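Local coordinates for protein GH59 galactosidase (Clostridium cellulolyticum, PDB 2V4V) that binds xylose through this family 6 carbohydrate-binding module of a larger glycosidase that probably cleaves polysaccharides, at residues S5-E8 / A9-S13. Numbering follows the deposited sequence.
With NA (sodium ion), chain C.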
loop_
_atom_site.group_PDB
_atom_site.type_symbol
_atom_site.label_atom_id
_atom_site.label_comp_id
_atom_site.label_asym_id
_atom_site.label_seq_id
_atom_site.Cartn_x
_atom_site.Cartn_y
_atom_site.Cartn_z
ATOM N N SER A 5 10.234 -8.761 0.486
ATOM C CA SER A 5 10.272 -8.789 -0.955
ATOM C C SER A 5 9.562 -7.552 -1.520
ATOM O O SER A 5 8.818 -6.839 -0.841
ATOM C CB SER A 5 9.579 -10.069 -1.494
ATOM O OG SER A 5 8.188 -10.137 -1.152
ATOM N N ARG A 6 9.820 -7.307 -2.795
ATOM C CA ARG A 6 9.053 -6.319 -3.511
ATOM C C ARG A 6 7.714 -6.939 -3.901
ATOM O O ARG A 6 7.661 -7.930 -4.666
ATOM C CB ARG A 6 9.814 -5.887 -4.753
ATOM C CG ARG A 6 9.023 -4.997 -5.668
ATOM C CD ARG A 6 9.970 -4.543 -6.695
ATOM N NE ARG A 6 9.317 -3.977 -7.856
ATOM C CZ ARG A 6 9.805 -2.965 -8.554
ATOM N NH1 ARG A 6 10.962 -2.387 -8.186
ATOM N NH2 ARG A 6 9.121 -2.538 -9.608
ATOM N N ILE A 7 6.635 -6.370 -3.368
ATOM C CA ILE A 7 5.306 -6.914 -3.629
ATOM C C ILE A 7 4.590 -5.955 -4.595
ATOM O O ILE A 7 4.373 -4.776 -4.279
ATOM C CB ILE A 7 4.523 -7.061 -2.313
ATOM C CG1 ILE A 7 5.270 -8.010 -1.354
ATOM C CG2 ILE A 7 3.071 -7.499 -2.557
ATOM C CD1 ILE A 7 4.687 -8.012 0.082
ATOM N N GLU A 8 4.311 -6.452 -5.798
ATOM C CA GLU A 8 3.666 -5.584 -6.773
ATOM C C GLU A 8 2.220 -5.355 -6.336
ATOM O O GLU A 8 1.517 -6.310 -5.945
ATOM C CB GLU A 8 3.681 -6.236 -8.134
ATOM C CG GLU A 8 5.104 -6.327 -8.668
ATOM C CD GLU A 8 5.739 -4.951 -9.000
ATOM O OE1 GLU A 8 5.036 -3.943 -9.156
ATOM O OE2 GLU A 8 6.994 -4.875 -9.175
ATOM N N ALA A 9 1.737 -4.115 -6.445
ATOM C CA ALA A 9 0.438 -3.809 -5.863
ATOM C C ALA A 9 -0.658 -4.651 -6.538
ATOM O O ALA A 9 -1.681 -4.996 -5.887
ATOM C CB ALA A 9 0.124 -2.313 -6.033
ATOM N N GLU A 10 -0.472 -4.903 -7.844
ATOM C CA GLU A 10 -1.526 -5.612 -8.622
ATOM C C GLU A 10 -1.596 -7.123 -8.327
ATOM O O GLU A 10 -2.479 -7.842 -8.866
ATOM C CB GLU A 10 -1.328 -5.432 -10.137
ATOM C CG GLU A 10 -0.114 -6.127 -10.699
ATOM C CD GLU A 10 1.193 -5.381 -10.555
ATOM O OE1 GLU A 10 1.266 -4.329 -9.860
ATOM O OE2 GLU A 10 2.165 -5.870 -11.211
ATOM N N SER A 11 -0.665 -7.597 -7.496
ATOM C CA SER A 11 -0.582 -9.024 -7.131
ATOM C C SER A 11 -1.481 -9.359 -5.923
ATOM O O SER A 11 -1.329 -10.431 -5.304
ATOM C CB SER A 11 0.869 -9.431 -6.865
ATOM O OG SER A 11 1.289 -9.036 -5.576
ATOM N N TYR A 12 -2.433 -8.469 -5.603
ATOM C CA TYR A 12 -3.333 -8.701 -4.453
ATOM C C TYR A 12 -4.102 -10.015 -4.561
ATOM O O TYR A 12 -4.418 -10.493 -5.662
ATOM C CB TYR A 12 -4.320 -7.543 -4.270
ATOM C CG TYR A 12 -5.111 -7.264 -5.527
ATOM C CD1 TYR A 12 -6.217 -8.094 -5.902
ATOM C CD2 TYR A 12 -4.779 -6.198 -6.354
ATOM C CE1 TYR A 12 -6.938 -7.830 -7.057
ATOM C CE2 TYR A 12 -5.510 -5.946 -7.537
ATOM C CZ TYR A 12 -6.570 -6.742 -7.858
ATOM O OH TYR A 12 -7.271 -6.465 -9.014
ATOM N N SER A 13 -4.391 -10.581 -3.395
ATOM C CA SER A 13 -5.294 -11.737 -3.258
ATOM C C SER A 13 -6.776 -11.362 -3.373
ATOM O O SER A 13 -7.613 -12.161 -3.798
ATOM C CB SER A 13 -5.052 -12.420 -1.889
ATOM O OG SER A 13 -3.653 -12.701 -1.747
HETATM NA NA NA C . 3.175 -2.631 -9.996
HETATM O O HOH W 1 3.888 -4.032 -11.910
#
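Glu-8 sets CG beside its backbone N (chi1 -68°), Glu-10 sets CG between N and the carbonyl carbon (chi1 69°), and both chains bend at chi2; the two side chains thus run side by side, pointing the same way, carboxylate planes turned against each other, and reach one sodium ion from a type I beta turn, Glu-8 to Ser-11. The turn is identified by the backbone angles of Ala-9 and Glu-10, close to type I values, and by the bond of Ser-11 N to Glu-8 O, 3.0 Å long and 158° at the hydrogen. It leads out of edge strand 7-8 of the module's beta-sandwich. The Ser-11 hydroxyl donates to the same Glu-8 O at 2.8 Å, lying in the carbonyl plane, whereas the amide comes from above it, so two donors grip one oxygen. Glu-8 OE1 binds sodium at 2.4 Å and Glu-10 OE1 at 2.6 Å; the carbonyl oxygens of Glu-28 and Asn-123 also bind it, tying the turn to other strands. The positive ion probably offsets repulsion between the neighbouring carboxylates. Arg-6 approaches Glu-8 OE2 side-on, both nitrogens sharing in a salt bridge: NE at 2.8 Å, tilted above the carboxylate plane, NH2 at the syn lone pair. A sodium-bound water donates to Glu-10 OE2 at 2.6 Å.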